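Local coordinates for transcription regulator (Haloarcula marismortui ATCC 43049, PDB 3CRJ), which probably binds regulatory DNA sequences as a two-domain TetR-family transcription factor, most likely as a repressor, at residues His30-Leu35 and Leu111-Gln116; Leu61-Leu66 and Lys120-Asp125; Thr83-Arg88 and Glu148-Asp153. One frame throughout, in Å; residues are numbered along the deposited sequence.

Contact 1. Residues His30-Leu35 and Leu111-Gln116; sequences HGYADL and LEMRSQ
Tyr32 meets Glu112 at its base and Met113 and Gln116 at its ring. Its CB lies 3.6 Å from Glu112 OE2, which sits at the ring edge near its plane. With CG anti to the backbone N (chi1 172°), the ring is carried to Met113 and Gln116: CD1 packs on Met113 CG at 3.6 Å, and the selenomethionine SE makes an oblique Met-aromatic contact 5.4 Å from the ring centroid. The Gln116 amide comes up beside CE2, nearly perpendicular to the ring (85°). At the tip, OH hydrogen-bonds to Lys120 NZ. The Glu112 chain runs extended beyond CG, and its carboxylate bridges two consecutive loop amides: Tyr32 N donates to OE1 (3.2 Å) from above the carboxylate plane, and Ala33 N to OE2 (3.3 Å) on the syn side but 34° out of that plane. Tyr119 of the second subunit also bonds OE1, so one carboxylate ties loop, helix and dimer partner together. A leucine in place of Glu112 would probably leave both loop amides and that tyrosine hydroxyl without their acceptor. The loop, with a type I beta turn over Tyr32-Leu35, rests on helix 104-115, while Tyr32 also packs against Leu62 of helix 58-78 and Phe123 of helix 121-148.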
loop_
_atom_site.group_PDB
_atom_site.type_symbol
_atom_site.label_atom_id
_atom_site.label_comp_id
_atom_site.label_asym_id
_atom_site.label_seq_id
_atom_site.Cartn_x
_atom_site.Cartn_y
_atom_site.Cartn_z
ATOM N N HIS A 30 -11.228 -4.735 16.742
ATOM C CA HIS A 30 -10.124 -4.159 17.516
ATOM C C HIS A 30 -8.922 -3.703 16.730
ATOM O O HIS A 30 -8.066 -3.002 17.280
ATOM C CB HIS A 30 -9.625 -5.144 18.547
ATOM C CG HIS A 30 -10.663 -5.554 19.532
ATOM N ND1 HIS A 30 -11.210 -4.673 20.440
ATOM C CD2 HIS A 30 -11.253 -6.752 19.762
ATOM C CE1 HIS A 30 -12.087 -5.314 21.194
ATOM N NE2 HIS A 30 -12.141 -6.574 20.798
ATOM N N GLY A 31 -8.836 -4.123 15.471
ATOM C CA GLY A 31 -7.656 -3.874 14.657
ATOM C C GLY A 31 -6.532 -4.816 15.042
ATOM O O GLY A 31 -6.663 -5.617 15.971
ATOM N N TYR A 32 -5.409 -4.713 14.339
ATOM C CA TYR A 32 -4.270 -5.564 14.661
ATOM C C TYR A 32 -3.686 -5.262 16.044
ATOM O O TYR A 32 -3.600 -6.140 16.873
ATOM C CB TYR A 32 -3.171 -5.511 13.586
ATOM C CG TYR A 32 -1.937 -6.246 14.049
ATOM C CD1 TYR A 32 -1.895 -7.640 14.051
ATOM C CD2 TYR A 32 -0.833 -5.554 14.535
ATOM C CE1 TYR A 32 -0.776 -8.322 14.522
ATOM C CE2 TYR A 32 0.280 -6.229 15.008
ATOM C CZ TYR A 32 0.302 -7.611 14.999
ATOM O OH TYR A 32 1.410 -8.281 15.466
ATOM N N ALA A 33 -3.288 -4.024 16.292
ATOM C CA ALA A 33 -2.535 -3.696 17.511
ATOM C C ALA A 33 -3.193 -4.172 18.825
ATOM O O ALA A 33 -2.527 -4.589 19.767
ATOM C CB ALA A 33 -2.258 -2.204 17.562
ATOM N N ASP A 34 -4.511 -4.110 18.879
ATOM C CA ASP A 34 -5.192 -4.334 20.123
ATOM C C ASP A 34 -5.818 -5.698 20.146
ATOM O O ASP A 34 -6.620 -5.992 21.022
ATOM C CB ASP A 34 -6.256 -3.259 20.337
ATOM C CG ASP A 34 -5.671 -1.967 20.849
ATOM O OD1 ASP A 34 -4.685 -2.033 21.606
ATOM O OD2 ASP A 34 -6.182 -0.885 20.498
ATOM N N LEU A 35 -5.472 -6.537 19.177
ATOM C CA LEU A 35 -5.963 -7.900 19.166
ATOM C C LEU A 35 -5.227 -8.634 20.245
ATOM O O LEU A 35 -4.032 -8.405 20.468
ATOM C CB LEU A 35 -5.643 -8.571 17.850
ATOM C CG LEU A 35 -6.697 -9.446 17.181
ATOM C CD1 LEU A 35 -6.001 -10.693 16.750
ATOM C CD2 LEU A 35 -7.863 -9.805 18.078
ATOM N N LEU A 111 -3.449 -3.774 6.473
ATOM C CA LEU A 111 -2.382 -2.813 6.201
ATOM C C LEU A 111 -1.431 -2.734 7.396
ATOM O O LEU A 111 -0.218 -2.637 7.225
ATOM C CB LEU A 111 -2.956 -1.422 5.936
ATOM C CG LEU A 111 -2.349 -0.414 4.937
ATOM C CD1 LEU A 111 -2.503 1.014 5.475
ATOM C CD2 LEU A 111 -0.907 -0.663 4.489
ATOM N N GLU A 112 -1.984 -2.790 8.603
ATOM C CA GLU A 112 -1.163 -2.786 9.802
ATOM C C GLU A 112 -0.242 -3.985 9.730
ATOM O O GLU A 112 0.962 -3.871 9.962
ATOM C CB GLU A 112 -2.001 -2.878 11.081
ATOM C CG GLU A 112 -2.898 -1.703 11.384
ATOM C CD GLU A 112 -3.701 -1.918 12.666
ATOM O OE1 GLU A 112 -4.934 -2.123 12.568
ATOM O OE2 GLU A 112 -3.105 -1.904 13.776
HETATM N N MSE A 113 -0.811 -5.134 9.394
HETATM C CA MSE A 113 -0.049 -6.368 9.332
HETATM C C MSE A 113 0.965 -6.372 8.193
HETATM O O MSE A 113 2.055 -6.922 8.351
HETATM C CB MSE A 113 -0.983 -7.560 9.219
HETATM C CG MSE A 113 -1.739 -7.853 10.476
HETATM SE SE MSE A 113 -2.901 -9.380 10.244
HETATM C CE MSE A 113 -3.285 -9.122 8.356
ATOM N N ARG A 114 0.612 -5.741 7.067
ATOM C CA ARG A 114 1.536 -5.599 5.938
ATOM C C ARG A 114 2.713 -4.729 6.295
ATOM O O ARG A 114 3.845 -5.024 5.917
ATOM C CB ARG A 114 0.860 -5.014 4.714
ATOM C CG ARG A 114 0.118 -6.017 3.887
ATOM C CD ARG A 114 -0.399 -5.384 2.599
ATOM N NE ARG A 114 -1.477 -6.160 1.991
ATOM C CZ ARG A 114 -2.774 -5.934 2.217
ATOM N NH1 ARG A 114 -3.153 -4.954 3.057
ATOM N NH2 ARG A 114 -3.694 -6.697 1.611
ATOM N N SER A 115 2.443 -3.646 7.023
ATOM C CA SER A 115 3.510 -2.747 7.451
ATOM C C SER A 115 4.456 -3.444 8.414
ATOM O O SER A 115 5.567 -2.982 8.606
ATOM C CB SER A 115 2.964 -1.436 8.022
ATOM O OG SER A 115 2.481 -1.595 9.340
ATOM N N GLN A 116 4.027 -4.571 8.981
ATOM C CA GLN A 116 4.880 -5.372 9.865
ATOM C C GLN A 116 5.649 -6.527 9.247
ATOM O O GLN A 116 6.493 -7.115 9.895
ATOM C CB GLN A 116 4.091 -5.873 11.039
ATOM C CG GLN A 116 4.260 -4.981 12.210
ATOM C CD GLN A 116 3.143 -5.162 13.168
ATOM O OE1 GLN A 116 1.971 -5.255 12.763
ATOM N NE2 GLN A 116 3.473 -5.222 14.462
#

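Contact 2. Residues Leu61-Leu66 and Lys120-Asp125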
loop_
_atom_site.group_PDB
_atom_site.type_symbol
_atom_site.label_atom_id
_atom_site.label_comp_id
_atom_site.label_asym_id
_atom_site.label_seq_id
_atom_site.Cartn_x
_atom_site.Cartn_y
_atom_site.Cartn_z
ATOM N N LEU A 61 -1.298 -17.423 15.276
ATOM C CA LEU A 61 -2.712 -17.439 14.979
ATOM C C LEU A 61 -3.007 -16.622 13.732
ATOM O O LEU A 61 -3.791 -17.043 12.888
ATOM C CB LEU A 61 -3.492 -16.919 16.179
ATOM C CG LEU A 61 -4.997 -17.148 16.132
ATOM C CD1 LEU A 61 -5.514 -17.293 17.533
ATOM C CD2 LEU A 61 -5.713 -16.018 15.396
ATOM N N LEU A 62 -2.360 -15.473 13.604
ATOM C CA LEU A 62 -2.586 -14.611 12.458
ATOM C C LEU A 62 -1.872 -15.085 11.194
ATOM O O LEU A 62 -2.276 -14.754 10.081
ATOM C CB LEU A 62 -2.211 -13.176 12.802
ATOM C CG LEU A 62 -3.105 -12.470 13.825
ATOM C CD1 LEU A 62 -2.521 -11.115 14.163
ATOM C CD2 LEU A 62 -4.556 -12.321 13.312
ATOM N N ALA A 63 -0.806 -15.862 11.342
ATOM C CA ALA A 63 -0.212 -16.451 10.153
ATOM C C ALA A 63 -1.248 -17.397 9.572
ATOM O O ALA A 63 -1.549 -17.336 8.376
ATOM C CB ALA A 63 1.075 -17.177 10.472
ATOM N N ALA A 64 -1.820 -18.232 10.441
ATOM C CA ALA A 64 -2.935 -19.121 10.071
ATOM C C ALA A 64 -4.104 -18.341 9.435
ATOM O O ALA A 64 -4.636 -18.760 8.403
ATOM C CB ALA A 64 -3.400 -19.917 11.270
ATOM N N PHE A 65 -4.460 -17.194 10.029
ATOM C CA PHE A 65 -5.555 -16.367 9.535
ATOM C C PHE A 65 -5.265 -15.817 8.144
ATOM O O PHE A 65 -6.167 -15.726 7.308
ATOM C CB PHE A 65 -5.900 -15.229 10.505
ATOM C CG PHE A 65 -7.102 -14.415 10.082
ATOM C CD1 PHE A 65 -8.397 -14.922 10.230
ATOM C CD2 PHE A 65 -6.947 -13.153 9.520
ATOM C CE1 PHE A 65 -9.512 -14.176 9.826
ATOM C CE2 PHE A 65 -8.065 -12.396 9.110
ATOM C CZ PHE A 65 -9.345 -12.916 9.263
ATOM N N LEU A 66 -4.017 -15.451 7.877
ATOM C CA LEU A 66 -3.667 -15.116 6.511
ATOM C C LEU A 66 -3.903 -16.322 5.579
ATOM O O LEU A 66 -4.610 -16.201 4.565
ATOM C CB LEU A 66 -2.253 -14.551 6.425
ATOM C CG LEU A 66 -2.155 -13.137 7.037
ATOM C CD1 LEU A 66 -0.717 -12.650 7.121
ATOM C CD2 LEU A 66 -2.996 -12.146 6.289
ATOM N N LYS A 120 8.626 -9.573 10.641
ATOM C CA LYS A 120 8.029 -10.873 10.916
ATOM C C LYS A 120 8.010 -11.689 9.636
ATOM O O LYS A 120 7.257 -11.392 8.698
ATOM C CB LYS A 120 6.602 -10.716 11.458
ATOM C CG LYS A 120 6.359 -9.453 12.297
ATOM C CD LYS A 120 5.343 -9.742 13.392
ATOM C CE LYS A 120 5.131 -8.584 14.350
ATOM N NZ LYS A 120 4.105 -8.997 15.350
ATOM N N GLU A 121 8.853 -12.711 9.598
ATOM C CA GLU A 121 8.911 -13.643 8.480
ATOM C C GLU A 121 7.588 -14.336 8.172
ATOM O O GLU A 121 7.202 -14.441 7.005
ATOM C CB GLU A 121 9.957 -14.703 8.755
ATOM C CG GLU A 121 11.225 -14.529 7.989
ATOM C CD GLU A 121 12.114 -15.728 8.174
ATOM O OE1 GLU A 121 12.021 -16.662 7.344
ATOM O OE2 GLU A 121 12.867 -15.757 9.172
ATOM N N ALA A 122 6.900 -14.810 9.210
ATOM C CA ALA A 122 5.668 -15.556 9.021
ATOM C C ALA A 122 4.649 -14.741 8.242
ATOM O O ALA A 122 3.922 -15.303 7.413
ATOM C CB ALA A 122 5.103 -15.996 10.343
ATOM N N PHE A 123 4.606 -13.426 8.487
ATOM C CA PHE A 123 3.699 -12.542 7.756
ATOM C C PHE A 123 4.229 -12.293 6.343
ATOM O O PHE A 123 3.491 -12.382 5.344
ATOM C CB PHE A 123 3.519 -11.185 8.482
ATOM C CG PHE A 123 2.698 -11.237 9.771
ATOM C CD1 PHE A 123 2.287 -12.448 10.345
ATOM C CD2 PHE A 123 2.371 -10.048 10.429
ATOM C CE1 PHE A 123 1.556 -12.467 11.544
ATOM C CE2 PHE A 123 1.630 -10.057 11.623
ATOM C CZ PHE A 123 1.230 -11.271 12.177
ATOM N N SER A 124 5.515 -11.961 6.268
ATOM C CA SER A 124 6.181 -11.707 4.999
ATOM C C SER A 124 6.033 -12.891 4.049
ATOM O O SER A 124 5.552 -12.715 2.922
ATOM C CB SER A 124 7.652 -11.393 5.218
ATOM O OG SER A 124 8.230 -10.979 3.997
ATOM N N ASP A 125 6.427 -14.084 4.500
ATOM C CA ASP A 125 6.194 -15.310 3.723
ATOM C C ASP A 125 4.767 -15.397 3.173
ATOM O O ASP A 125 4.560 -15.802 2.022
ATOM C CB ASP A 125 6.451 -16.561 4.570
ATOM C CG ASP A 125 7.904 -16.724 4.965
ATOM O OD1 ASP A 125 8.770 -16.106 4.318
ATOM O OD2 ASP A 125 8.187 -17.474 5.931
#
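Phe123 pushes the far end of its ring against helix 58-78, where CZ and CE1 both lie 4.0 Å from Leu62 CB. As in other proteins of the all-helical TetR fold, this joins the linking helix after the predicted helix-turn-helix to the C-terminal domain: residues 61-66 lie on helix 58-78, and residues 120-125 lie at the start of the long helix 121-148. The two short segments run parallel, with 3° between their directions and 9.5 Å between their axes. Such a spacing suits the small residues here, Ala63 CB and Ala122 CB coming within 4.2 Å of each other. Phe123 does not leave its helix straight toward the other one; with CG anti to its carbonyl carbon (chi1 -72°), the ring swings across until its end comes up to helix 58-78. It reaches as far as the backbone, CE1 standing 4.1 Å from Ala63 N, and one turn on from Leu62, Leu66 CD1 approaches CD1 of the ring at 4.4 Å. All these approaches are oblique to the ring, and the side-chain contacts are all apolar. Leu66 packs further on Arg126 and Phe127 of helix 121-148, extending the seam. Lys120, at the N-cap position of that helix, sends NZ into a salt bridge with Asp59 OD1, and on the way its CD lies 4.1 Å above one face of the Phe123 ring, displaced toward the rim.

Contact 3. Residues Thr83-Arg88 and Glu148-Asp153; sequences TDPEAR and EGVFTD
Pro85 stands in the angle between Val150 and Phe151, its ring turned so that CG meets one residue and CB the other. The proline and Val150 side chains cross at about a right angle, CG of the first 4.0 Å from CG2 of the second. Val150 divides its two methyl groups between neighbours: CG1, trans to its own backbone N (chi1 173°), points to Glu86, while CG2 turns to the proline. Glu86 also crosses Val150 at about a right angle; its CG and CD are nearest, each 3.7 Å from Val150 CG1, with the carboxylate oxygens a little farther off. Its carboxylate continues to the C-terminal residue, where OE1 makes a weak hydrogen bond with Gln199. Phe151 leaves its backbone at an angle to helix 85-97, yet the ring reaches that helix: CZ lies 4.0 Å from Pro85 CB, and Pro85 O approaches the same atom at the ring edge, near the ring plane, at 3.7 Å. The contact joins the start of helix 85-97 to the loop that follows helix 121-148 within the C-terminal domain of this TetR-family protein. Asp84 is the N-cap of helix 85-97; its OD1 takes Ala87 N in a nearly straight bond (2.7 Å, 176°), on the anti side and 15° out of the carboxylate plane. In the other segment, helix 121-148 finishes in a Schellman motif with Gly149 at positive phi, and the chain then passes through Val150 and Phe151 toward helix 156-176. On the helix 121-148 side, His144 also touches Pro85, and Ile146 packs on Phe151.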
loop_
_atom_site.group_PDB
_atom_site.type_symbol
_atom_site.label_atom_id
_atom_site.label_comp_id
_atom_site.label_asym_id
_atom_site.label_seq_id
_atom_site.Cartn_x
_atom_site.Cartn_y
_atom_site.Cartn_z
ATOM N N THR A 83 -12.981 -19.824 -19.336
ATOM C CA THR A 83 -11.660 -19.920 -19.940
ATOM C C THR A 83 -11.455 -18.872 -21.035
ATOM O O THR A 83 -10.365 -18.760 -21.570
ATOM C CB THR A 83 -11.369 -21.354 -20.482
ATOM O OG1 THR A 83 -10.660 -21.255 -21.722
ATOM C CG2 THR A 83 -12.667 -22.142 -20.739
ATOM N N ASP A 84 -12.502 -18.118 -21.367
ATOM C CA ASP A 84 -12.397 -16.966 -22.276
ATOM C C ASP A 84 -11.484 -15.875 -21.697
ATOM O O ASP A 84 -11.814 -15.260 -20.673
ATOM C CB ASP A 84 -13.775 -16.375 -22.577
ATOM C CG ASP A 84 -13.695 -15.119 -23.437
ATOM O OD1 ASP A 84 -13.280 -14.026 -22.962
ATOM O OD2 ASP A 84 -14.060 -15.229 -24.615
ATOM N N PRO A 85 -10.345 -15.633 -22.358
ATOM C CA PRO A 85 -9.328 -14.746 -21.844
ATOM C C PRO A 85 -9.834 -13.348 -21.489
ATOM O O PRO A 85 -9.496 -12.854 -20.411
ATOM C CB PRO A 85 -8.284 -14.699 -22.968
ATOM C CG PRO A 85 -8.952 -15.225 -24.155
ATOM C CD PRO A 85 -9.944 -16.217 -23.645
ATOM N N GLU A 86 -10.637 -12.721 -22.348
ATOM C CA GLU A 86 -11.142 -11.386 -22.041
ATOM C C GLU A 86 -12.052 -11.472 -20.816
ATOM O O GLU A 86 -11.866 -10.720 -19.836
ATOM C CB GLU A 86 -11.891 -10.754 -23.221
ATOM C CG GLU A 86 -11.757 -11.524 -24.562
ATOM C CD GLU A 86 -12.173 -10.686 -25.779
ATOM O OE1 GLU A 86 -11.889 -9.453 -25.744
ATOM O OE2 GLU A 86 -12.776 -11.258 -26.744
ATOM N N ALA A 87 -13.022 -12.395 -20.850
ATOM C CA ALA A 87 -14.002 -12.495 -19.754
ATOM C C ALA A 87 -13.368 -12.892 -18.422
ATOM O O ALA A 87 -13.854 -12.519 -17.353
ATOM C CB ALA A 87 -15.125 -13.427 -20.108
ATOM N N ARG A 88 -12.270 -13.634 -18.495
ATOM C CA ARG A 88 -11.663 -14.182 -17.303
ATOM C C ARG A 88 -10.792 -13.155 -16.610
ATOM O O ARG A 88 -10.759 -13.087 -15.367
ATOM C CB ARG A 88 -10.849 -15.427 -17.641
ATOM C CG ARG A 88 -10.647 -16.338 -16.444
ATOM C CD ARG A 88 -9.523 -17.366 -16.626
ATOM N NE ARG A 88 -9.156 -17.931 -15.329
ATOM C CZ ARG A 88 -9.862 -18.851 -14.682
ATOM N NH1 ARG A 88 -10.983 -19.352 -15.217
ATOM N NH2 ARG A 88 -9.436 -19.277 -13.496
ATOM N N GLU A 148 -4.414 -17.561 -27.657
ATOM C CA GLU A 148 -5.595 -17.520 -28.531
ATOM C C GLU A 148 -5.526 -16.356 -29.524
ATOM O O GLU A 148 -6.368 -16.242 -30.419
ATOM C CB GLU A 148 -6.912 -17.455 -27.743
ATOM C CG GLU A 148 -7.199 -18.615 -26.785
ATOM C CD GLU A 148 -7.340 -19.952 -27.481
ATOM O OE1 GLU A 148 -6.951 -20.975 -26.879
ATOM O OE2 GLU A 148 -7.842 -20.006 -28.626
ATOM N N GLY A 149 -4.523 -15.496 -29.381
ATOM C CA GLY A 149 -4.347 -14.377 -30.306
ATOM C C GLY A 149 -5.296 -13.220 -30.045
ATOM O O GLY A 149 -5.362 -12.274 -30.836
ATOM N N VAL A 150 -6.023 -13.304 -28.928
ATOM C CA VAL A 150 -6.942 -12.255 -28.453
ATOM C C VAL A 150 -6.192 -11.052 -27.867
ATOM O O VAL A 150 -6.698 -9.923 -27.868
ATOM C CB VAL A 150 -7.901 -12.836 -27.366
ATOM C CG1 VAL A 150 -8.769 -11.761 -26.721
ATOM C CG2 VAL A 150 -8.763 -13.926 -27.963
ATOM N N PHE A 151 -5.005 -11.305 -27.328
ATOM C CA PHE A 151 -4.181 -10.248 -26.737
ATOM C C PHE A 151 -2.897 -10.127 -27.536
ATOM O O PHE A 151 -2.347 -11.124 -28.011
ATOM C CB PHE A 151 -3.789 -10.563 -25.280
ATOM C CG PHE A 151 -4.948 -10.715 -24.310
ATOM C CD1 PHE A 151 -6.151 -10.026 -24.483
ATOM C CD2 PHE A 151 -4.792 -11.508 -23.156
ATOM C CE1 PHE A 151 -7.186 -10.159 -23.544
ATOM C CE2 PHE A 151 -5.813 -11.641 -22.229
ATOM C CZ PHE A 151 -7.007 -10.969 -22.425
ATOM N N THR A 152 -2.404 -8.907 -27.659
ATOM C CA THR A 152 -1.098 -8.640 -28.265
ATOM C C THR A 152 0.011 -9.407 -27.555
ATOM O O THR A 152 -0.029 -9.543 -26.313
ATOM C CB THR A 152 -0.800 -7.158 -28.143
ATOM O OG1 THR A 152 -1.834 -6.438 -28.819
ATOM C CG2 THR A 152 0.560 -6.809 -28.715
ATOM N N ASP A 153 0.997 -9.889 -28.317
ATOM C CA ASP A 153 2.093 -10.626 -27.696
ATOM C C ASP A 153 3.046 -9.700 -26.951
ATOM O O ASP A 153 3.948 -9.134 -27.549
ATOM C CB ASP A 153 2.881 -11.466 -28.707
ATOM C CG ASP A 153 4.005 -12.262 -28.047
ATOM O OD1 ASP A 153 4.947 -12.663 -28.743
ATOM O OD2 ASP A 153 3.963 -12.483 -26.818
#

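Contacts 1 and 2 form one continuous junction, their centres 12 Å apart. Both join the N-terminal part, with its predicted helix-turn-helix, to the C-terminal domain. Besides the tyrosine-lysine hydrogen bond they meet by packing: Met113 O lies 3.8 Å from Phe123 CD2, and Met113 CE is 3.7 Å from Leu66 CD2. Contact 3 lies on the other side of the chain's centre, 39 Å from contact 1 and 35 Å from contact 2 between centres, with nearest atoms about 19 Å away in each case. Helix 121-148 runs from contact 2, where Lys120 precedes it, to contact 3, where it ends. Only contact 3 is untouched by the second subunit.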